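Local coordinates for protein Ufm1-specific protease (Caenorhabditis elegans, PDB 5EJJ) that is a thiol protease that recognises the ubiquitin-like modifier ufm-1, cleaves the peptide bond at its C-terminal glycine, and is needed to localise some odorant receptors to olfactory cilia, at residues Phe64-Ser70 with Arg266-Asn270; Thr289-Leu294 with Leu335-Leu341. All coordinates share one frame; numbering follows the deposited sequence.

Interaction 1. Residues Phe64-Ser70 with Arg266-Asn270; sequences FLESSLS and RRANN
R266 lies along the E66-S70 backbone, its chain extended from CG to NE. R266 CB lies 3.4 Å from S67 O, and R266 CD passes 3.4 Å from E66 O. One face of the guanidinium is turned to E66 O. At its edge, R266 NH1 donates to L69 O at 3.0 Å, with that oxygen in the guanidinium plane; the N-H comes from above the L69 carbonyl plane. A weak bond runs from NH1 to S70 O. NE pairs with E262 and NH2 with I73 O, so several partners fix the group. E66 OE1 and R266 NH2 are close as opposite charges without a bond; E66 OE2 bridges to R62, and OE1 accepts from L75 N. The two helix segments run roughly antiparallel, 138° between their N-to-C directions. They join the N-terminal MPN domain to the long helix 253-280 of the UfSP2 N-terminal domain. N269 adds only its CB, 4.4 Å from S67 CB. N270 turns its amide toward the S67 and S68 hydroxyls; N270 ND2 bonds to S67 OG at 2.6 Å and weakly to S68 OG. Both hydroxyls donate to F64 O, from opposite faces of its plane. The F64 ring comes up obliquely, F64 CE1 3.6 Å from N270 ND2.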
ATOM      1  N   PHE A  64       2.389 -13.714 -15.370  1.00 20.67           N
ATOM      2  CA  PHE A  64       2.511 -12.313 -14.988  1.00 17.59           C
ATOM      3  C   PHE A  64       2.106 -12.099 -13.531  1.00 15.17           C
ATOM      4  O   PHE A  64       2.783 -11.387 -12.794  1.00 14.11           O
ATOM      5  CB  PHE A  64       1.717 -11.373 -15.878  1.00 13.30           C
ATOM      6  CG  PHE A  64       1.910  -9.939 -15.508  1.00 14.65           C
ATOM      7  CD1 PHE A  64       3.089  -9.269 -15.854  1.00 13.48           C
ATOM      8  CD2 PHE A  64       0.948  -9.265 -14.761  1.00 13.30           C
ATOM      9  CE1 PHE A  64       3.286  -7.948 -15.500  1.00 13.09           C
ATOM     10  CE2 PHE A  64       1.131  -7.943 -14.398  1.00 11.95           C
ATOM     11  CZ  PHE A  64       2.299  -7.279 -14.766  1.00 13.71           C
ATOM     12  N   LEU A  65       1.007 -12.722 -13.125  1.00 15.39           N
ATOM     13  CA  LEU A  65       0.535 -12.599 -11.756  1.00 13.47           C
ATOM     14  C   LEU A  65       1.600 -13.031 -10.770  1.00 12.97           C
ATOM     15  O   LEU A  65       1.986 -12.248  -9.910  1.00 12.63           O
ATOM     16  CB  LEU A  65      -0.751 -13.398 -11.527  1.00 12.97           C
ATOM     17  CG  LEU A  65      -1.965 -12.889 -12.308  1.00 11.39           C
ATOM     18  CD1 LEU A  65      -3.171 -13.636 -11.871  1.00 12.53           C
ATOM     19  CD2 LEU A  65      -2.172 -11.415 -12.124  1.00 10.12           C
ATOM     20  N   GLU A  66       2.087 -14.262 -10.916  1.00 15.30           N
ATOM     21  CA  GLU A  66       3.012 -14.863  -9.953  1.00 12.25           C
ATOM     22  C   GLU A  66       4.295 -14.040  -9.819  1.00 11.14           C
ATOM     23  O   GLU A  66       4.848 -13.929  -8.726  1.00 10.90           O
ATOM     24  CB  GLU A  66       3.318 -16.311 -10.350  1.00 16.46           C
ATOM     25  CG  GLU A  66       3.936 -17.215  -9.264  1.00 20.83           C
ATOM     26  CD  GLU A  66       3.646 -18.722  -9.533  1.00 35.95           C
ATOM     27  OE1 GLU A  66       4.014 -19.605  -8.703  1.00 31.08           O
ATOM     28  OE2 GLU A  66       3.036 -19.025 -10.596  1.00 40.55           O
ATOM     29  N   SER A  67       4.747 -13.424 -10.905  1.00  8.99           N
ATOM     30  CA  SER A  67       5.986 -12.673 -10.845  1.00  9.88           C
ATOM     31  C   SER A  67       5.793 -11.382 -10.067  1.00 10.30           C
ATOM     32  O   SER A  67       6.754 -10.692  -9.704  1.00 10.07           O
ATOM     33  CB  SER A  67       6.497 -12.354 -12.252  1.00 12.70           C
ATOM     34  OG  SER A  67       5.972 -11.133 -12.756  1.00 12.21           O
ATOM     35  N   SER A  68       4.539 -11.043  -9.817  1.00  9.75           N
ATOM     36  CA  SER A  68       4.229  -9.792  -9.153  1.00  8.16           C
ATOM     37  C   SER A  68       3.958  -9.938  -7.673  1.00  8.12           C
ATOM     38  O   SER A  68       3.868  -8.950  -6.969  1.00  7.80           O
ATOM     39  CB  SER A  68       3.048  -9.153  -9.830  1.00  8.08           C
ATOM     40  OG  SER A  68       3.398  -8.895 -11.178  1.00 11.61           O
ATOM     41  N   LEU A  69       3.841 -11.175  -7.210  1.00  8.24           N
ATOM     42  CA  LEU A  69       3.589 -11.464  -5.815  1.00  6.97           C
ATOM     43  C   LEU A  69       4.896 -11.713  -5.068  1.00  8.11           C
ATOM     44  O   LEU A  69       5.934 -11.964  -5.680  1.00  8.77           O
ATOM     45  CB  LEU A  69       2.682 -12.675  -5.715  1.00  7.22           C
ATOM     46  CG  LEU A  69       1.501 -12.521  -6.656  1.00  6.52           C
ATOM     47  CD1 LEU A  69       0.645 -13.743  -6.603  1.00  8.21           C
ATOM     48  CD2 LEU A  69       0.709 -11.327  -6.239  1.00  6.54           C
ATOM     49  N   SER A  70       4.839 -11.632  -3.742  1.00  8.95           N
ATOM     50  CA  SER A  70       6.020 -11.833  -2.916  1.00  7.50           C
ATOM     51  C   SER A  70       6.544 -13.228  -3.054  1.00  8.20           C
ATOM     52  O   SER A  70       5.783 -14.172  -3.216  1.00  8.16           O
ATOM     53  CB  SER A  70       5.734 -11.558  -1.450  1.00  9.94           C
ATOM     54  OG  SER A  70       5.862 -10.182  -1.168  1.00 11.36           O
ATOM     55  N   ARG A 266      11.824 -12.918 -10.158  1.00 13.78           N
ATOM     56  CA  ARG A 266      10.473 -12.484 -10.506  1.00 10.34           C
ATOM     57  C   ARG A 266      10.474 -11.069 -11.051  1.00 11.53           C
ATOM     58  O   ARG A 266       9.751 -10.747 -11.990  1.00 11.63           O
ATOM     59  CB  ARG A 266       9.552 -12.579  -9.297  1.00 10.54           C
ATOM     60  CG  ARG A 266       9.304 -13.996  -8.844  1.00 11.32           C
ATOM     61  CD  ARG A 266       8.182 -14.094  -7.879  1.00  8.81           C
ATOM     62  NE  ARG A 266       7.910 -15.478  -7.533  1.00  9.43           N
ATOM     63  CZ  ARG A 266       7.089 -15.855  -6.556  1.00 10.18           C
ATOM     64  NH1 ARG A 266       6.457 -14.959  -5.819  1.00 10.20           N
ATOM     65  NH2 ARG A 266       6.897 -17.129  -6.307  1.00 13.23           N
ATOM     66  N   ARG A 267      11.285 -10.211 -10.454  1.00 11.58           N
ATOM     67  CA  ARG A 267      11.415  -8.856 -10.954  1.00 12.16           C
ATOM     68  C   ARG A 267      11.970  -8.823 -12.373  1.00 12.87           C
ATOM     69  O   ARG A 267      11.582  -7.972 -13.163  1.00 13.08           O
ATOM     70  CB  ARG A 267      12.342  -8.059 -10.047  1.00 14.26           C
ATOM     71  CG  ARG A 267      11.753  -7.645  -8.749  1.00 12.45           C
ATOM     72  CD  ARG A 267      11.069  -6.317  -8.904  1.00 14.56           C
ATOM     73  NE  ARG A 267      10.469  -5.909  -7.642  1.00 14.76           N
ATOM     74  CZ  ARG A 267       9.696  -4.843  -7.488  1.00 13.59           C
ATOM     75  NH1 ARG A 267       9.410  -4.060  -8.526  1.00 12.98           N
ATOM     76  NH2 ARG A 267       9.200  -4.572  -6.287  1.00 13.51           N
ATOM     77  N   ALA A 268      12.911  -9.716 -12.684  1.00 14.09           N
ATOM     78  CA  ALA A 268      13.460  -9.769 -14.040  1.00 14.15           C
ATOM     79  C   ALA A 268      12.380 -10.236 -15.016  1.00 14.71           C
ATOM     80  O   ALA A 268      12.142  -9.589 -16.024  1.00 17.01           O
ATOM     81  CB  ALA A 268      14.665 -10.657 -14.111  1.00 11.42           C
ATOM     82  N   ASN A 269      11.710 -11.338 -14.696  1.00 11.66           N
ATOM     83  CA  ASN A 269      10.609 -11.815 -15.508  1.00 11.66           C
ATOM     84  C   ASN A 269       9.526 -10.757 -15.705  1.00 14.70           C
ATOM     85  O   ASN A 269       8.946 -10.642 -16.777  1.00 18.02           O
ATOM     86  CB  ASN A 269      10.002 -13.063 -14.880  1.00 14.49           C
ATOM     87  CG  ASN A 269      10.999 -14.218 -14.786  1.00 21.18           C
ATOM     88  OD1 ASN A 269      11.971 -14.292 -15.550  1.00 24.34           O
ATOM     89  ND2 ASN A 269      10.756 -15.133 -13.843  1.00 22.44           N
ATOM     90  N   ASN A 270       9.256  -9.981 -14.663  1.00 14.81           N
ATOM     91  CA  ASN A 270       8.277  -8.918 -14.743  1.00 11.34           C
ATOM     92  C   ASN A 270       8.707  -7.842 -15.716  1.00 13.99           C
ATOM     93  O   ASN A 270       7.888  -7.350 -16.475  1.00 15.06           O
ATOM     94  CB  ASN A 270       8.038  -8.295 -13.373  1.00 12.47           C
ATOM     95  CG  ASN A 270       6.646  -7.682 -13.244  1.00 13.66           C
ATOM     96  OD1 ASN A 270       6.440  -6.488 -13.503  1.00 14.65           O
ATOM     97  ND2 ASN A 270       5.673  -8.508 -12.858  1.00 12.79           N
TER

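Interaction 2. Residues Thr289-Leu294 with Leu335-Leu341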
ATOM      1  N   THR A 289      10.395   1.537 -14.334  1.00 21.12           N
ATOM      2  CA  THR A 289      10.613   1.987 -12.944  1.00 21.33           C
ATOM      3  C   THR A 289      10.145   0.912 -11.985  1.00 18.00           C
ATOM      4  O   THR A 289       9.034   0.382 -12.125  1.00 16.25           O
ATOM      5  CB  THR A 289       9.769   3.239 -12.538  1.00 20.09           C
ATOM      6  OG1 THR A 289      10.067   4.364 -13.374  1.00 27.90           O
ATOM      7  CG2 THR A 289      10.055   3.604 -11.101  1.00 13.75           C
ATOM      8  N   SER A 290      10.962   0.614 -10.986  1.00 16.16           N
ATOM      9  CA  SER A 290      10.556  -0.357  -9.985  1.00 16.28           C
ATOM     10  C   SER A 290       9.683   0.216  -8.873  1.00 18.96           C
ATOM     11  O   SER A 290      10.065   1.177  -8.201  1.00 22.93           O
ATOM     12  CB  SER A 290      11.772  -1.040  -9.384  1.00 16.46           C
ATOM     13  OG  SER A 290      11.897  -2.330  -9.947  1.00 18.93           O
ATOM     14  N   ALA A 291       8.523  -0.403  -8.661  1.00 16.83           N
ATOM     15  CA  ALA A 291       7.621   0.002  -7.591  1.00 15.34           C
ATOM     16  C   ALA A 291       7.193  -1.174  -6.724  1.00 13.37           C
ATOM     17  O   ALA A 291       7.136  -2.319  -7.180  1.00 12.25           O
ATOM     18  CB  ALA A 291       6.390   0.711  -8.169  1.00 15.60           C
ATOM     19  N   THR A 292       6.886  -0.868  -5.470  1.00 14.71           N
ATOM     20  CA  THR A 292       6.270  -1.816  -4.545  1.00 13.47           C
ATOM     21  C   THR A 292       5.034  -1.149  -3.930  1.00 14.15           C
ATOM     22  O   THR A 292       5.060   0.038  -3.600  1.00 15.40           O
ATOM     23  CB  THR A 292       7.239  -2.218  -3.425  1.00 11.60           C
ATOM     24  OG1 THR A 292       8.488  -2.613  -3.998  1.00 11.57           O
ATOM     25  CG2 THR A 292       6.696  -3.370  -2.653  1.00 11.06           C
ATOM     26  N   TYR A 293       3.948  -1.903  -3.812  1.00 11.46           N
ATOM     27  CA  TYR A 293       2.708  -1.392  -3.279  1.00 10.12           C
ATOM     28  C   TYR A 293       2.173  -2.340  -2.239  1.00 12.57           C
ATOM     29  O   TYR A 293       2.560  -3.509  -2.178  1.00 13.28           O
ATOM     30  CB  TYR A 293       1.659  -1.296  -4.369  1.00 11.52           C
ATOM     31  CG  TYR A 293       2.055  -0.442  -5.520  1.00 13.25           C
ATOM     32  CD1 TYR A 293       2.701  -0.979  -6.618  1.00 13.96           C
ATOM     33  CD2 TYR A 293       1.776   0.903  -5.518  1.00 17.47           C
ATOM     34  CE1 TYR A 293       3.071  -0.188  -7.685  1.00 16.34           C
ATOM     35  CE2 TYR A 293       2.125   1.706  -6.576  1.00 19.99           C
ATOM     36  CZ  TYR A 293       2.779   1.161  -7.650  1.00 20.39           C
ATOM     37  OH  TYR A 293       3.128   1.986  -8.684  1.00 20.67           O
ATOM     38  N   LEU A 294       1.256  -1.827  -1.426  1.00 17.15           N
ATOM     39  CA  LEU A 294       0.430  -2.647  -0.550  1.00 15.61           C
ATOM     40  C   LEU A 294      -0.985  -2.237  -0.850  1.00 13.92           C
ATOM     41  O   LEU A 294      -1.496  -1.320  -0.228  1.00 17.65           O
ATOM     42  CB  LEU A 294       0.733  -2.349   0.912  1.00 15.44           C
ATOM     43  CG  LEU A 294      -0.135  -3.094   1.916  1.00 13.32           C
ATOM     44  CD1 LEU A 294      -0.084  -4.553   1.606  1.00 13.47           C
ATOM     45  CD2 LEU A 294       0.376  -2.859   3.318  1.00 20.03           C
ATOM     46  N   LEU A 335      -2.232   2.301  -7.976  1.00 22.34           N
ATOM     47  CA  LEU A 335      -0.891   2.010  -8.501  1.00 18.80           C
ATOM     48  C   LEU A 335      -0.171   3.216  -9.079  1.00 25.12           C
ATOM     49  O   LEU A 335       0.617   3.083 -10.022  1.00 27.45           O
ATOM     50  CB  LEU A 335      -0.980   0.945  -9.595  1.00 16.52           C
ATOM     51  CG  LEU A 335      -1.620  -0.380  -9.188  1.00 17.91           C
ATOM     52  CD1 LEU A 335      -1.789  -1.248 -10.396  1.00 15.62           C
ATOM     53  CD2 LEU A 335      -0.768  -1.074  -8.142  1.00 15.67           C
ATOM     54  N   ARG A 336      -0.439   4.403  -8.553  1.00 24.67           N
ATOM     55  CA  ARG A 336       0.273   5.573  -9.036  1.00 23.32           C
ATOM     56  C   ARG A 336       1.649   5.594  -8.415  1.00 25.14           C
ATOM     57  O   ARG A 336       1.821   5.205  -7.261  1.00 24.88           O
ATOM     58  CB  ARG A 336      -0.469   6.845  -8.675  1.00 27.54           C
ATOM     59  CG  ARG A 336      -1.904   6.831  -9.114  1.00 33.50           C
ATOM     60  CD  ARG A 336      -1.998   6.859 -10.613  1.00 37.29           C
ATOM     61  NE  ARG A 336      -1.371   8.064 -11.145  1.00 48.15           N
ATOM     62  CZ  ARG A 336      -1.998   9.229 -11.297  1.00 50.50           C
ATOM     63  NH1 ARG A 336      -3.291   9.344 -10.962  1.00 47.56           N
ATOM     64  NH2 ARG A 336      -1.327  10.272 -11.788  1.00 45.02           N
ATOM     65  N   LEU A 337       2.624   6.059  -9.186  1.00 27.72           N
ATOM     66  CA  LEU A 337       4.005   6.182  -8.736  1.00 25.66           C
ATOM     67  C   LEU A 337       4.078   6.812  -7.350  1.00 25.19           C
ATOM     68  O   LEU A 337       4.898   6.445  -6.510  1.00 24.92           O
ATOM     69  CB  LEU A 337       4.767   7.036  -9.744  1.00 27.19           C
ATOM     70  CG  LEU A 337       6.200   6.648 -10.094  1.00 27.33           C
ATOM     71  CD1 LEU A 337       6.508   5.216  -9.689  1.00 27.70           C
ATOM     72  CD2 LEU A 337       6.392   6.845 -11.587  1.00 28.64           C
ATOM     73  N   SER A 338       3.177   7.759  -7.130  1.00 32.82           N
ATOM     74  CA  SER A 338       3.055   8.505  -5.883  1.00 29.06           C
ATOM     75  C   SER A 338       2.659   7.625  -4.690  1.00 25.08           C
ATOM     76  O   SER A 338       2.886   7.985  -3.527  1.00 20.79           O
ATOM     77  CB  SER A 338       2.012   9.602  -6.107  1.00 31.66           C
ATOM     78  OG  SER A 338       1.193   9.770  -4.965  1.00 40.89           O
ATOM     79  N   GLN A 339       2.067   6.469  -4.992  1.00 25.66           N
ATOM     80  CA  GLN A 339       1.536   5.574  -3.974  1.00 22.85           C
ATOM     81  C   GLN A 339       2.494   4.439  -3.585  1.00 26.63           C
ATOM     82  O   GLN A 339       2.251   3.717  -2.601  1.00 25.83           O
ATOM     83  CB  GLN A 339       0.249   4.958  -4.473  1.00 20.14           C
ATOM     84  CG  GLN A 339      -0.775   5.948  -4.856  1.00 20.89           C
ATOM     85  CD  GLN A 339      -2.125   5.304  -5.085  1.00 22.79           C
ATOM     86  OE1 GLN A 339      -2.552   5.131  -6.227  1.00 22.81           O
ATOM     87  NE2 GLN A 339      -2.814   4.951  -3.993  1.00 20.48           N
ATOM     88  N   ALA A 340       3.562   4.271  -4.369  1.00 23.83           N
ATOM     89  CA  ALA A 340       4.536   3.213  -4.135  1.00 18.37           C
ATOM     90  C   ALA A 340       5.213   3.402  -2.786  1.00 17.57           C
ATOM     91  O   ALA A 340       5.561   4.510  -2.411  1.00 18.86           O
ATOM     92  CB  ALA A 340       5.547   3.205  -5.229  1.00 18.25           C
ATOM     93  N   LEU A 341       5.384   2.324  -2.043  1.00 16.70           N
ATOM     94  CA  LEU A 341       6.090   2.434  -0.785  1.00 18.70           C
ATOM     95  C   LEU A 341       7.517   2.805  -1.125  1.00 27.86           C
ATOM     96  O   LEU A 341       8.039   2.456  -2.186  1.00 36.88           O
ATOM     97  CB  LEU A 341       6.030   1.122  -0.004  1.00 13.79           C
ATOM     98  CG  LEU A 341       4.601   0.597  -0.035  1.00 12.87           C
ATOM     99  CD1 LEU A 341       4.432  -0.731   0.705  1.00 15.26           C
ATOM    100  CD2 LEU A 341       3.643   1.646   0.497  1.00 16.52           C
TER
HETATM  101  O   HOH W   1       8.317   1.174  -4.282  1.00 21.92           O
HETATM  102  O   HOH W   2       0.734   0.903  -1.969  1.00 19.01           O
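The end of strand 289-293 meets the loop 335-341 through one direct backbone bond, L341 N to T292 O at 2.8 Å, and A340 CA also brings a C-H to that oxygen at 3.3 Å. Two waters extend the backbone link. One accepts from T292 N and donates to L341 O; the other accepts from L294 N and donates to Q339 O. Y293 is the main side chain. Its CG sits beside the backbone N (chi1 -58°), and the ring reaches into the loop. L335 CD2 stands over the ring centre, 3.8 Å from the Y293 ring centroid and 12° off the normal, in a CH-pi contact. R336 O lies at the ring edge, 3.6 Å from Y293 CE2. A340 CB touches both A291 CB (3.9 Å) and Y293 CE2 (4.0 Å). L341 CD1 rests on L294 CB. Further out, T289 CG2 meets L337 CD1. The loop is braced from within by R336 N bonded to Q339 OE1 and Q339 N to R336 O. Strand 289-293 pairs antiparallel with strand 302-306 in a two-stranded sheet, and the loop lies beside its first strand. With one direct bond and two water bridges, the loop does not continue the sheet as a regular third strand; apolar packing round Y293 supplies much of the join.

In the fold
Interaction 1 is the more buried, although its centre lies about 17 Å from the centre of the chain; the centre of interaction 2 lies about 8 Å from it, yet that contact is only partly buried. Interaction 1 joins helices of two different domains, largely through polar side chains. Interaction 2 joins a strand to a loop of the same domain, and an aromatic ring, aliphatic groups and waters do more of the work. The centres of interactions 1 and 2 are about 15 Å apart. Helix 253-280 and strand 289-293 are consecutive elements, and R267 links them: its NH1 probably bonds to A291 O. Strand 302-306 borders both, pairing with strand 289-293 and bonding through its backbone to S68. Both contacts lie away from the probable active-site residues.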